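PDB 7A03: M32 carboxypeptidase, which probably removes amino acids one at a time from the C-terminal ends of peptides as a metal-dependent carboxypeptidase of the M32 family. Local coordinates for residues Tyr14-Asp23 against Thr280-Gly288; Ile176-Leu187 against Leu484-Ala494. All blocks are in the same frame, centred on the assembly; numbering follows the deposited sequence.

Overall arrangement
Both contacts join parts of the chain that are far apart in sequence, and they lie on opposite sides of its centre. Near the N terminus, helix 9-37 supplies Tyr14-Asp23, which meets Thr280-Gly288 in the loop between helices 258-277 and 293-307; interaction 1 thereby closes a loop of 256 intervening residues, most of them helical. Helix 170-192 lies inside that loop, and its residues Ile176-Leu187 pair with Leu484-Ala494 at the start of the last helix, 486-497, so interaction 2 closes a second loop of 296 residues. The two loops cross instead of nesting. The centres of interactions 1 and 2 are 39 Å apart and their nearest atoms about 20 Å apart, so they do not touch.

Interaction 1: Tyr14-Asp23 against Thr280-Gly288; sequences YKQKMQKIAD and TEQYGLPCG
Gln19 and Tyr283 make the first of three direct polar links between helix and loop: Gln19 NE2 donates to Tyr283 O at 3.0 Å with an N-H...O angle of 157°, the acceptor lying close to the plane of the Gln19 amide. One turn on, Tyr283 OH donates to Asp23 OD1 at 2.6 Å, meeting the anti lone pair of that carboxylate oxygen; the same hydroxyl also bonds Asn26. The third, a salt bridge from the extended Lys15 chain, is weak, with Lys15 NZ 3.3 Å from Glu281 OE2. One water donates to both Met18 O and Gly284 O.

Two apolar patches accompany these links. Tyr283 CE2 packs on Ala22 CB (3.8 Å), with CD2 beside Gln19 CG; Leu285 CD2 lies against Met18 CB (3.7 Å) and approaches the Tyr14 ring obliquely. Gly284, third residue of a type II turn from Gln282 to Leu285 (phi 84°), brings its CA within 3.6 Å of Ala22 CB. Tyr14 OH lies beside Pro286 CD but bonds Ser91.

The polar grip thus uses the carbonyls of Tyr283, directly, and Gly284, through water, plus the Tyr283 hydroxyl, alongside apolar packing; the long Lys15-Glu281 pair, with Glu281 solvent-exposed, is probably the weaker link.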
loop_
_atom_site.group_PDB
_atom_site.type_symbol
_atom_site.label_atom_id
_atom_site.label_comp_id
_atom_site.label_asym_id
_atom_site.label_seq_id
_atom_site.Cartn_x
_atom_site.Cartn_y
_atom_site.Cartn_z
ATOM N N TYR A 14 10.145 27.982 9.018
ATOM C CA TYR A 14 10.064 26.708 8.304
ATOM C C TYR A 14 8.742 25.993 8.587
ATOM O O TYR A 14 8.056 25.524 7.666
ATOM C CB TYR A 14 11.261 25.837 8.686
ATOM C CG TYR A 14 11.057 24.359 8.467
ATOM C CD1 TYR A 14 11.135 23.807 7.193
ATOM C CD2 TYR A 14 10.810 23.508 9.539
ATOM C CE1 TYR A 14 10.956 22.433 6.987
ATOM C CE2 TYR A 14 10.628 22.156 9.349
ATOM C CZ TYR A 14 10.707 21.616 8.074
ATOM O OH TYR A 14 10.520 20.252 7.917
ATOM N N LYS A 15 8.377 25.891 9.864
ATOM C CA LYS A 15 7.137 25.222 10.235
ATOM C C LYS A 15 5.918 25.927 9.643
ATOM O O LYS A 15 4.994 25.270 9.149
ATOM C CB LYS A 15 7.051 25.119 11.761
ATOM C CG LYS A 15 5.943 24.241 12.295
ATOM C CD LYS A 15 5.982 24.216 13.817
ATOM C CE LYS A 15 4.866 23.363 14.394
ATOM N NZ LYS A 15 4.819 23.482 15.879
ATOM N N GLN A 16 5.913 27.266 9.653
ATOM C CA GLN A 16 4.789 28.005 9.090
ATOM C C GLN A 16 4.646 27.715 7.597
ATOM O O GLN A 16 3.543 27.438 7.102
ATOM C CB GLN A 16 4.981 29.504 9.360
ATOM C CG GLN A 16 3.888 30.402 8.806
ATOM C CD GLN A 16 4.143 30.803 7.365
ATOM O OE1 GLN A 16 5.271 31.123 6.992
ATOM N NE2 GLN A 16 3.091 30.789 6.546
ATOM N N LYS A 17 5.767 27.727 6.869
ATOM C CA LYS A 17 5.692 27.459 5.432
ATOM C C LYS A 17 5.199 26.047 5.156
ATOM O O LYS A 17 4.347 25.827 4.274
ATOM C CB LYS A 17 7.053 27.683 4.782
ATOM C CG LYS A 17 7.481 29.138 4.746
ATOM C CD LYS A 17 8.889 29.265 4.185
ATOM C CE LYS A 17 9.337 30.715 4.153
ATOM N NZ LYS A 17 8.489 31.557 3.261
ATOM N N MET A 18 5.736 25.065 5.890
ATOM C CA MET A 18 5.346 23.679 5.661
ATOM C C MET A 18 3.895 23.445 6.047
ATOM O O MET A 18 3.191 22.658 5.408
ATOM C CB MET A 18 6.249 22.745 6.464
ATOM C CG MET A 18 7.717 22.812 6.071
ATOM S SD MET A 18 8.019 22.562 4.309
ATOM C CE MET A 18 7.662 20.812 4.181
ATOM N N GLN A 19 3.423 24.121 7.092
ATOM C CA GLN A 19 2.048 23.898 7.506
ATOM C C GLN A 19 1.068 24.530 6.528
ATOM O O GLN A 19 0.002 23.966 6.279
ATOM C CB GLN A 19 1.872 24.324 8.961
ATOM C CG GLN A 19 2.680 23.378 9.861
ATOM C CD GLN A 19 2.443 23.577 11.336
ATOM O OE1 GLN A 19 2.112 24.672 11.789
ATOM N NE2 GLN A 19 2.632 22.505 12.108
ATOM N N LYS A 20 1.449 25.652 5.904
ATOM C CA LYS A 20 0.625 26.222 4.836
ATOM C C LYS A 20 0.530 25.265 3.646
ATOM O O LYS A 20 -0.568 24.994 3.118
ATOM C CB LYS A 20 1.232 27.563 4.414
ATOM C CG LYS A 20 0.555 28.241 3.231
ATOM C CD LYS A 20 1.224 29.579 2.968
ATOM C CE LYS A 20 0.748 30.181 1.663
ATOM N NZ LYS A 20 1.461 31.462 1.383
ATOM N N ILE A 21 1.680 24.708 3.234
ATOM C CA ILE A 21 1.675 23.722 2.155
ATOM C C ILE A 21 0.780 22.545 2.515
ATOM O O ILE A 21 0.001 22.051 1.689
ATOM C CB ILE A 21 3.112 23.261 1.852
ATOM C CG1 ILE A 21 3.925 24.394 1.221
ATOM C CG2 ILE A 21 3.113 22.033 0.941
ATOM C CD1 ILE A 21 5.415 24.176 1.355
ATOM N N ALA A 22 0.895 22.061 3.752
ATOM C CA ALA A 22 0.088 20.925 4.179
ATOM C C ALA A 22 -1.398 21.266 4.172
ATOM O O ALA A 22 -2.231 20.413 3.853
ATOM C CB ALA A 22 0.527 20.454 5.568
ATOM N N ASP A 23 -1.753 22.500 4.543
ATOM C CA ASP A 23 -3.153 22.913 4.475
ATOM C C ASP A 23 -3.685 22.797 3.056
ATOM O O ASP A 23 -4.800 22.296 2.839
ATOM C CB ASP A 23 -3.311 24.357 4.956
ATOM C CG ASP A 23 -3.159 24.503 6.442
ATOM O OD1 ASP A 23 -3.226 23.476 7.160
ATOM O OD2 ASP A 23 -2.980 25.642 6.913
ATOM N N THR A 280 0.013 15.373 16.092
ATOM C CA THR A 280 -0.559 16.602 15.554
ATOM C C THR A 280 0.442 17.749 15.557
ATOM O O THR A 280 0.389 18.609 14.671
ATOM C CB THR A 280 -1.838 16.984 16.309
ATOM O OG1 THR A 280 -1.555 17.077 17.709
ATOM C CG2 THR A 280 -2.902 15.944 16.085
ATOM N N GLU A 281 1.372 17.772 16.518
ATOM C CA GLU A 281 2.356 18.851 16.571
ATOM C C GLU A 281 3.341 18.802 15.409
ATOM O O GLU A 281 4.025 19.801 15.152
ATOM C CB GLU A 281 3.117 18.827 17.897
ATOM C CG GLU A 281 3.595 20.200 18.365
ATOM C CD GLU A 281 2.460 21.210 18.493
ATOM O OE1 GLU A 281 1.344 20.816 18.901
ATOM O OE2 GLU A 281 2.688 22.400 18.180
ATOM N N GLN A 282 3.428 17.664 14.715
ATOM C CA GLN A 282 4.298 17.496 13.564
ATOM C C GLN A 282 3.554 17.609 12.249
ATOM O O GLN A 282 4.102 17.241 11.205
ATOM C CB GLN A 282 5.012 16.146 13.649
ATOM C CG GLN A 282 5.995 16.086 14.764
ATOM C CD GLN A 282 7.190 16.973 14.524
ATOM O OE1 GLN A 282 7.809 16.920 13.453
ATOM N NE2 GLN A 282 7.550 17.774 15.526
ATOM N N TYR A 283 2.324 18.114 12.281
ATOM C CA TYR A 283 1.525 18.308 11.079
ATOM C C TYR A 283 2.327 19.047 10.013
ATOM O O TYR A 283 2.920 20.093 10.282
ATOM C CB TYR A 283 0.323 19.153 11.482
ATOM C CG TYR A 283 -0.560 19.626 10.345
ATOM C CD1 TYR A 283 -1.539 18.799 9.823
ATOM C CD2 TYR A 283 -0.420 20.908 9.802
ATOM C CE1 TYR A 283 -2.367 19.223 8.801
ATOM C CE2 TYR A 283 -1.248 21.333 8.780
ATOM C CZ TYR A 283 -2.210 20.490 8.284
ATOM O OH TYR A 283 -3.030 20.919 7.273
ATOM N N GLY A 284 2.364 18.485 8.807
ATOM C CA GLY A 284 3.070 19.114 7.707
ATOM C C GLY A 284 4.556 18.844 7.635
ATOM O O GLY A 284 5.192 19.245 6.654
ATOM N N LEU A 285 5.135 18.160 8.620
ATOM C CA LEU A 285 6.574 17.963 8.715
ATOM C C LEU A 285 6.910 16.491 8.542
ATOM O O LEU A 285 6.070 15.618 8.791
ATOM C CB LEU A 285 7.082 18.433 10.085
ATOM C CG LEU A 285 6.541 19.784 10.562
ATOM C CD1 LEU A 285 7.137 20.166 11.914
ATOM C CD2 LEU A 285 6.880 20.869 9.554
ATOM N N PRO A 286 8.142 16.173 8.126
ATOM C CA PRO A 286 8.469 14.761 7.874
ATOM C C PRO A 286 8.218 13.853 9.065
ATOM O O PRO A 286 7.737 12.729 8.887
ATOM C CB PRO A 286 9.947 14.806 7.448
ATOM C CG PRO A 286 10.106 16.196 6.851
ATOM C CD PRO A 286 9.237 17.075 7.726
ATOM N N CYS A 287 8.485 14.325 10.281
ATOM C CA CYS A 287 8.220 13.505 11.456
ATOM C C CYS A 287 6.738 13.452 11.825
ATOM O O CYS A 287 6.396 12.835 12.833
ATOM C CB CYS A 287 9.128 13.892 12.629
ATOM S SG CYS A 287 10.886 13.567 12.286
ATOM N N GLY A 288 5.851 14.046 11.021
ATOM C CA GLY A 288 4.421 13.845 11.158
ATOM C C GLY A 288 3.770 13.088 10.019
ATOM O O GLY A 288 2.537 13.057 9.946
HETATM O O HOH W 1 3.986 20.181 4.286
#

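Interaction 2: Ile176-Leu187 against Leu484-Ala494; sequences IFTEVKTALSPL and LQFSYFLDYAA
Phe486 enters a pocket on helix 170-192 as a knob among Glu179, Val180, Ala183 and Leu184. Its CG stands anti to the backbone N (chi1 174°), which carries the ring across to the other helix. Val180 meets the ring from one face: its backbone N lies 4.3 Å above the ring plane, nearer the ring's edge than its centre, while Val180 CG2 reaches Phe486 CE1 at 3.7 Å. Ala183 and Leu184 instead close the edge near the plane, with Ala183 CB 3.8 Å from Phe486 CE2 and Leu184 CG 3.9 Å from Phe486 CZ.

Glu179 and Phe486 lie alongside each other, pointing opposite ways, with the carboxylate plane only 21° from that of the ring. Glu179 OE1 comes to 3.5 Å from Phe486 CB and accepts from a water that in turn accepts from Phe486 N; the acidic side chain thus reaches the backbone N-H of Phe486 through a single water.

Farther along, Leu490 sends CD2 to Ala183 CB at 3.7 Å, and its CD1 runs past Leu184 CD2 in an antiparallel sense. Beyond them Leu187 CD2 rests against Ala493 CB at 4.2 Å. At the other end, the Ile176 and Leu484 chains meet almost perpendicularly through Ile176 CD1 and Leu484 CD2. Phe427 of helix 420-439 meets both Phe486 and Phe489 edge-to-face, extending the aromatic packing to that helix.

With axes 10.6 Å apart and crossing at -22°, the two segments form a nearly parallel helix pair with Phe486 as a single knob in a hole of the partner helix, tying the C-terminal helix into the largely helical M32 fold.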
loop_
_atom_site.group_PDB
_atom_site.type_symbol
_atom_site.label_atom_id
_atom_site.label_comp_id
_atom_site.label_asym_id
_atom_site.label_seq_id
_atom_site.Cartn_x
_atom_site.Cartn_y
_atom_site.Cartn_z
ATOM N N ILE A 176 15.172 -10.830 -1.877
ATOM C CA ILE A 176 13.841 -11.122 -1.348
ATOM C C ILE A 176 13.012 -11.929 -2.343
ATOM O O ILE A 176 12.338 -12.898 -1.968
ATOM C CB ILE A 176 13.132 -9.824 -0.915
ATOM C CG1 ILE A 176 13.771 -9.311 0.367
ATOM C CG2 ILE A 176 11.651 -10.077 -0.689
ATOM C CD1 ILE A 176 13.420 -7.886 0.706
ATOM N N PHE A 177 13.024 -11.545 -3.617
ATOM C CA PHE A 177 12.149 -12.225 -4.563
ATOM C C PHE A 177 12.675 -13.595 -4.962
ATOM O O PHE A 177 11.880 -14.477 -5.302
ATOM C CB PHE A 177 11.829 -11.344 -5.774
ATOM C CG PHE A 177 10.855 -10.233 -5.470
ATOM C CD1 PHE A 177 9.543 -10.520 -5.085
ATOM C CD2 PHE A 177 11.244 -8.910 -5.559
ATOM C CE1 PHE A 177 8.642 -9.489 -4.798
ATOM C CE2 PHE A 177 10.347 -7.879 -5.264
ATOM C CZ PHE A 177 9.040 -8.180 -4.888
ATOM N N THR A 178 13.994 -13.803 -4.902
ATOM C CA THR A 178 14.515 -15.154 -5.037
ATOM C C THR A 178 14.012 -16.029 -3.903
ATOM O O THR A 178 13.660 -17.196 -4.119
ATOM C CB THR A 178 16.045 -15.109 -5.070
ATOM O OG1 THR A 178 16.474 -14.410 -6.246
ATOM C CG2 THR A 178 16.637 -16.526 -5.079
ATOM N N GLU A 179 13.940 -15.473 -2.687
ATOM C CA GLU A 179 13.350 -16.229 -1.587
ATOM C C GLU A 179 11.863 -16.491 -1.817
ATOM O O GLU A 179 11.374 -17.595 -1.554
ATOM C CB GLU A 179 13.604 -15.512 -0.260
ATOM C CG GLU A 179 15.025 -15.686 0.250
ATOM C CD GLU A 179 15.507 -14.548 1.139
ATOM O OE1 GLU A 179 14.778 -13.546 1.299
ATOM O OE2 GLU A 179 16.619 -14.667 1.698
ATOM N N VAL A 180 11.126 -15.488 -2.294
ATOM C CA VAL A 180 9.723 -15.699 -2.651
ATOM C C VAL A 180 9.592 -16.891 -3.590
ATOM O O VAL A 180 8.809 -17.819 -3.341
ATOM C CB VAL A 180 9.106 -14.420 -3.255
ATOM C CG1 VAL A 180 7.795 -14.743 -3.955
ATOM C CG2 VAL A 180 8.892 -13.364 -2.186
ATOM N N LYS A 181 10.372 -16.898 -4.672
ATOM C CA LYS A 181 10.294 -18.000 -5.625
ATOM C C LYS A 181 10.624 -19.322 -4.943
ATOM O O LYS A 181 9.798 -20.248 -4.916
ATOM C CB LYS A 181 11.231 -17.754 -6.811
ATOM C CG LYS A 181 11.121 -18.792 -7.927
ATOM C CD LYS A 181 12.068 -19.972 -7.704
ATOM C CE LYS A 181 11.508 -21.263 -8.280
ATOM N NZ LYS A 181 12.561 -22.302 -8.379
ATOM N N THR A 182 11.808 -19.401 -4.333
ATOM C CA THR A 182 12.322 -20.700 -3.910
ATOM C C THR A 182 11.559 -21.253 -2.719
ATOM O O THR A 182 11.565 -22.465 -2.509
ATOM C CB THR A 182 13.814 -20.615 -3.540
ATOM O OG1 THR A 182 14.005 -19.677 -2.485
ATOM C CG2 THR A 182 14.646 -20.177 -4.746
ATOM N N ALA A 183 10.882 -20.403 -1.947
ATOM C CA ALA A 183 10.163 -20.867 -0.773
ATOM C C ALA A 183 8.665 -20.998 -1.012
ATOM O O ALA A 183 8.056 -21.961 -0.546
ATOM C CB ALA A 183 10.410 -19.924 0.409
ATOM N N LEU A 184 8.047 -20.069 -1.742
ATOM C CA LEU A 184 6.610 -20.154 -1.951
ATOM C C LEU A 184 6.222 -21.064 -3.107
ATOM O O LEU A 184 5.100 -21.583 -3.104
ATOM C CB LEU A 184 5.993 -18.766 -2.150
ATOM C CG LEU A 184 6.175 -17.793 -0.982
ATOM C CD1 LEU A 184 5.387 -16.511 -1.275
ATOM C CD2 LEU A 184 5.768 -18.380 0.374
ATOM N N SER A 185 7.082 -21.286 -4.113
ATOM C CA SER A 185 6.721 -22.290 -5.114
ATOM C C SER A 185 6.506 -23.669 -4.503
ATOM O O SER A 185 5.470 -24.292 -4.795
ATOM C CB SER A 185 7.707 -22.305 -6.291
ATOM O OG SER A 185 7.942 -20.994 -6.782
ATOM N N PRO A 186 7.404 -24.197 -3.662
ATOM C CA PRO A 186 7.114 -25.501 -3.041
ATOM C C PRO A 186 5.871 -25.472 -2.180
ATOM O O PRO A 186 5.104 -26.444 -2.153
ATOM C CB PRO A 186 8.374 -25.790 -2.206
ATOM C CG PRO A 186 9.441 -24.939 -2.778
ATOM C CD PRO A 186 8.744 -23.700 -3.294
ATOM N N LEU A 187 5.649 -24.360 -1.476
ATOM C CA LEU A 187 4.440 -24.239 -0.674
ATOM C C LEU A 187 3.189 -24.309 -1.550
ATOM O O LEU A 187 2.201 -24.964 -1.185
ATOM C CB LEU A 187 4.507 -22.953 0.152
ATOM C CG LEU A 187 3.302 -22.607 1.013
ATOM C CD1 LEU A 187 2.898 -23.813 1.793
ATOM C CD2 LEU A 187 3.611 -21.449 1.946
ATOM N N LEU A 484 14.742 -6.367 7.351
ATOM C CA LEU A 484 13.633 -7.114 6.768
ATOM C C LEU A 484 14.105 -8.482 6.297
ATOM O O LEU A 484 15.034 -8.589 5.489
ATOM C CB LEU A 484 13.010 -6.333 5.611
ATOM C CG LEU A 484 11.882 -7.080 4.886
ATOM C CD1 LEU A 484 10.786 -7.503 5.866
ATOM C CD2 LEU A 484 11.313 -6.259 3.735
ATOM N N GLN A 485 13.462 -9.525 6.809
ATOM C CA GLN A 485 13.798 -10.905 6.481
ATOM C C GLN A 485 12.527 -11.621 6.068
ATOM O O GLN A 485 11.591 -11.734 6.870
ATOM C CB GLN A 485 14.462 -11.600 7.672
ATOM C CG GLN A 485 15.821 -11.003 7.974
ATOM C CD GLN A 485 16.444 -11.533 9.243
ATOM O OE1 GLN A 485 15.758 -11.941 10.177
ATOM N NE2 GLN A 485 17.773 -11.522 9.286
ATOM N N PHE A 486 12.499 -12.098 4.816
ATOM C CA PHE A 486 11.366 -12.850 4.302
ATOM C C PHE A 486 11.039 -14.070 5.158
ATOM O O PHE A 486 9.893 -14.537 5.145
ATOM C CB PHE A 486 11.648 -13.274 2.854
ATOM C CG PHE A 486 10.608 -14.182 2.280
ATOM C CD1 PHE A 486 9.397 -13.668 1.835
ATOM C CD2 PHE A 486 10.818 -15.552 2.218
ATOM C CE1 PHE A 486 8.419 -14.493 1.325
ATOM C CE2 PHE A 486 9.834 -16.380 1.707
ATOM C CZ PHE A 486 8.639 -15.852 1.252
ATOM N N SER A 487 12.020 -14.604 5.892
ATOM C CA SER A 487 11.788 -15.793 6.709
ATOM C C SER A 487 10.587 -15.638 7.643
ATOM O O SER A 487 9.863 -16.607 7.917
ATOM C CB SER A 487 13.049 -16.127 7.503
ATOM O OG SER A 487 13.421 -15.050 8.345
ATOM N N TYR A 488 10.363 -14.429 8.161
ATOM C CA TYR A 488 9.223 -14.227 9.048
ATOM C C TYR A 488 7.908 -14.510 8.329
ATOM O O TYR A 488 7.025 -15.215 8.859
ATOM C CB TYR A 488 9.234 -12.796 9.578
ATOM C CG TYR A 488 10.272 -12.483 10.636
ATOM C CD1 TYR A 488 11.524 -12.012 10.288
ATOM C CD2 TYR A 488 9.974 -12.622 11.987
ATOM C CE1 TYR A 488 12.460 -11.698 11.259
ATOM C CE2 TYR A 488 10.900 -12.310 12.968
ATOM C CZ TYR A 488 12.140 -11.848 12.595
ATOM O OH TYR A 488 13.059 -11.529 13.563
ATOM N N PHE A 489 7.748 -13.940 7.123
ATOM C CA PHE A 489 6.556 -14.222 6.337
ATOM C C PHE A 489 6.461 -15.709 6.028
ATOM O O PHE A 489 5.371 -16.290 6.090
ATOM C CB PHE A 489 6.555 -13.421 5.039
ATOM C CG PHE A 489 5.308 -13.598 4.238
ATOM C CD1 PHE A 489 4.185 -12.812 4.488
ATOM C CD2 PHE A 489 5.239 -14.553 3.248
ATOM C CE1 PHE A 489 3.017 -12.991 3.752
ATOM C CE2 PHE A 489 4.069 -14.736 2.510
ATOM C CZ PHE A 489 2.962 -13.947 2.763
ATOM N N LEU A 490 7.596 -16.345 5.706
ATOM C CA LEU A 490 7.545 -17.761 5.371
ATOM C C LEU A 490 7.037 -18.576 6.553
ATOM O O LEU A 490 6.176 -19.445 6.390
ATOM C CB LEU A 490 8.903 -18.273 4.894
ATOM C CG LEU A 490 8.930 -19.762 4.504
ATOM C CD1 LEU A 490 7.905 -20.049 3.425
ATOM C CD2 LEU A 490 10.315 -20.229 4.069
ATOM N N ASP A 491 7.566 -18.313 7.751
ATOM C CA ASP A 491 7.163 -19.109 8.912
ATOM C C ASP A 491 5.691 -18.891 9.227
ATOM O O ASP A 491 4.973 -19.843 9.568
ATOM C CB ASP A 491 8.010 -18.775 10.144
ATOM C CG ASP A 491 9.469 -19.159 9.986
ATOM O OD1 ASP A 491 9.809 -19.836 8.992
ATOM O OD2 ASP A 491 10.262 -18.778 10.876
ATOM N N TYR A 492 5.222 -17.653 9.073
ATOM C CA TYR A 492 3.811 -17.354 9.287
ATOM C C TYR A 492 2.933 -18.097 8.278
ATOM O O TYR A 492 1.909 -18.708 8.638
ATOM C CB TYR A 492 3.641 -15.831 9.162
ATOM C CG TYR A 492 2.292 -15.364 8.651
ATOM C CD1 TYR A 492 1.180 -15.367 9.484
ATOM C CD2 TYR A 492 2.140 -14.894 7.348
ATOM C CE1 TYR A 492 -0.055 -14.950 9.030
ATOM C CE2 TYR A 492 0.900 -14.469 6.887
ATOM C CZ TYR A 492 -0.185 -14.505 7.736
ATOM O OH TYR A 492 -1.411 -14.079 7.297
ATOM N N ALA A 493 3.355 -18.102 7.012
ATOM C CA ALA A 493 2.562 -18.718 5.952
ATOM C C ALA A 493 2.585 -20.237 6.047
ATOM O O ALA A 493 1.549 -20.892 5.900
ATOM C CB ALA A 493 3.108 -18.267 4.597
ATOM N N ALA A 494 3.769 -20.817 6.238
ATOM C CA ALA A 494 3.878 -22.257 6.425
ATOM C C ALA A 494 3.087 -22.709 7.643
ATOM O O ALA A 494 2.394 -23.728 7.591
ATOM C CB ALA A 494 5.349 -22.661 6.549
HETATM O O HOH W 2 14.847 -11.971 3.192
#